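Local coordinates for DynE8 (Micromonospora chersina, PDB 4AMM), which is an iterative enediyne polyketide synthase whose acyltransferase domain, the part in this crystal, probably loads acyl building blocks for dynemicin biosynthesis, at residues A[97-102]-A[342-347]. Residues are numbered along the deposited sequence; the frame is centred on the assembly and turned at random.
Sequences LRVGLL and ADLLVE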
loop_
_atom_site.group_PDB
_atom_site.type_symbol
_atom_site.label_atom_id
_atom_site.label_comp_id
_atom_site.label_asym_id
_atom_site.label_seq_id
_atom_site.Cartn_x
_atom_site.Cartn_y
_atom_site.Cartn_z
ATOM N N LEU A 97 10.834 14.313 5.520
ATOM C CA LEU A 97 10.840 13.023 6.160
ATOM C C LEU A 97 11.202 11.937 5.144
ATOM O O LEU A 97 11.334 12.213 3.969
ATOM C CB LEU A 97 9.425 12.716 6.678
ATOM C CG LEU A 97 8.872 13.805 7.521
ATOM C CD1 LEU A 97 7.616 13.317 8.164
ATOM C CD2 LEU A 97 9.767 14.146 8.651
ATOM N N ARG A 98 11.422 10.733 5.608
ATOM C CA ARG A 98 11.712 9.591 4.728
ATOM C C ARG A 98 10.378 8.939 4.338
ATOM O O ARG A 98 9.606 8.571 5.242
ATOM C CB ARG A 98 12.515 8.553 5.476
ATOM C CG ARG A 98 13.955 9.064 5.678
ATOM C CD ARG A 98 14.804 8.057 6.517
ATOM N NE ARG A 98 15.018 6.843 5.784
ATOM C CZ ARG A 98 15.987 6.650 4.894
ATOM N NH1 ARG A 98 16.858 7.634 4.621
ATOM N NH2 ARG A 98 16.124 5.502 4.254
ATOM N N VAL A 99 10.137 8.825 3.019
ATOM C CA VAL A 99 8.861 8.237 2.517
ATOM C C VAL A 99 9.179 7.007 1.810
ATOM O O VAL A 99 10.038 6.955 0.932
ATOM C CB VAL A 99 8.133 9.243 1.578
ATOM C CG1 VAL A 99 6.866 8.571 1.024
ATOM C CG2 VAL A 99 7.709 10.489 2.365
ATOM N N GLY A 100 8.404 5.911 2.114
ATOM C CA GLY A 100 8.564 4.640 1.396
ATOM C C GLY A 100 7.319 4.351 0.599
ATOM O O GLY A 100 6.253 4.811 0.990
ATOM N N LEU A 101 7.434 3.583 -0.468
ATOM C CA LEU A 101 6.280 3.127 -1.242
ATOM C C LEU A 101 5.877 1.694 -0.949
ATOM O O LEU A 101 6.689 0.829 -0.738
ATOM C CB LEU A 101 6.520 3.253 -2.746
ATOM C CG LEU A 101 7.055 4.619 -3.226
ATOM C CD1 LEU A 101 7.229 4.544 -4.730
ATOM C CD2 LEU A 101 6.058 5.695 -2.873
ATOM N N LEU A 102 4.568 1.504 -0.971
ATOM C CA LEU A 102 3.951 0.116 -0.873
ATOM C C LEU A 102 3.184 -0.218 -2.105
ATOM O O LEU A 102 2.287 0.539 -2.476
ATOM C CB LEU A 102 3.008 0.101 0.326
ATOM C CG LEU A 102 3.577 0.556 1.679
ATOM C CD1 LEU A 102 2.418 0.632 2.749
ATOM C CD2 LEU A 102 4.644 -0.358 2.191
ATOM N N ALA A 342 11.158 4.417 7.144
ATOM C CA ALA A 342 10.422 5.505 6.562
ATOM C C ALA A 342 9.464 6.005 7.600
ATOM O O ALA A 342 8.778 5.217 8.265
ATOM C CB ALA A 342 9.618 5.055 5.306
ATOM N N ASP A 343 9.373 7.293 7.769
ATOM C CA ASP A 343 8.412 7.884 8.633
ATOM C C ASP A 343 6.990 7.820 8.135
ATOM O O ASP A 343 6.029 7.801 8.929
ATOM C CB ASP A 343 8.755 9.355 8.784
ATOM C CG ASP A 343 10.202 9.571 9.209
ATOM O OD1 ASP A 343 10.505 9.099 10.339
ATOM O OD2 ASP A 343 11.035 10.118 8.453
ATOM N N LEU A 344 6.839 7.750 6.821
ATOM C CA LEU A 344 5.540 7.672 6.255
ATOM C C LEU A 344 5.603 6.735 5.020
ATOM O O LEU A 344 6.572 6.715 4.269
ATOM C CB LEU A 344 5.126 9.127 5.965
ATOM C CG LEU A 344 3.785 9.408 5.377
ATOM C CD1 LEU A 344 3.484 10.817 5.756
ATOM C CD2 LEU A 344 3.901 9.225 3.859
ATOM N N LEU A 345 4.551 5.928 4.831
ATOM C CA LEU A 345 4.486 5.026 3.679
ATOM C C LEU A 345 3.326 5.463 2.818
ATOM O O LEU A 345 2.240 5.784 3.355
ATOM C CB LEU A 345 4.243 3.599 4.192
ATOM C CG LEU A 345 5.379 3.086 5.025
ATOM C CD1 LEU A 345 5.001 1.954 5.906
ATOM C CD2 LEU A 345 6.548 2.709 4.123
ATOM N N VAL A 346 3.462 5.447 1.521
ATOM C CA VAL A 346 2.398 5.746 0.609
ATOM C C VAL A 346 2.166 4.549 -0.276
ATOM O O VAL A 346 3.096 4.028 -0.933
ATOM C CB VAL A 346 2.780 7.001 -0.292
ATOM C CG1 VAL A 346 1.657 7.218 -1.332
ATOM C CG2 VAL A 346 2.915 8.218 0.650
ATOM N N GLU A 347 0.948 4.030 -0.253
ATOM C CA GLU A 347 0.568 2.900 -1.134
ATOM C C GLU A 347 0.204 3.380 -2.527
ATOM O O GLU A 347 -0.579 4.351 -2.691
ATOM C CB GLU A 347 -0.574 2.134 -0.417
ATOM C CG GLU A 347 -1.076 0.903 -1.189
ATOM C CD GLU A 347 -2.129 0.123 -0.398
ATOM O OE1 GLU A 347 -2.559 0.577 0.682
ATOM O OE2 GLU A 347 -2.335 -1.006 -0.779
#
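Val99 and Val346 meet obliquely on one face of two neighbouring strands, 99-103 and 344-347, in the parallel sheet of the alpha/beta-hydrolase-like acyltransferase fold, where 99-103 is the middle strand, between 171-174 and 344-347. Their closest methyls, Val99 CG1 and Val346 CG2, lie 4.0 Å apart, and helix 376-387 packs over them through Leu385. On the other face Leu102 CD1 rests 3.8 Å from Leu345 CB, and Ala358 of helix 353-360 touches both leucines, so the sheet is sandwiched between helices. On this face Leu345 CD2 lies 3.9 Å from Gly100 CA, against the bare backbone; a CB there would be tight.

Three backbone bonds of equal length join the strands in parallel register: Gly100 N donates to Leu344 O, Val346 N to Gly100 O and Leu102 N to Val346 O, each at 2.9 Å. Their directions of approach differ: the last donor stands 38° out of the carbonyl plane, whereas the first two approach their carbonyl oxygens nearly end-on.

Beside Leu102, the extended chain of Glu347 carries its carboxylate to the backbone N-H groups of Leu354 and Ser355, at the start of helix 353-360. At the opposite end, Arg98 O accepts Leu344 N at 3.3 Å and a weak, strongly bent bond from Asp343 N. A leucine in place of Asp343 would probably leave the amide of Arg98 without its carboxylate acceptor. With CG anti to its carbonyl carbon (chi1 -53°), Asp343 directs OD2 to the backbone just before strand 99-103, where its anti lone pair receives Arg98 N at 2.9 Å, with a nearly straight N-H...O angle of 170°.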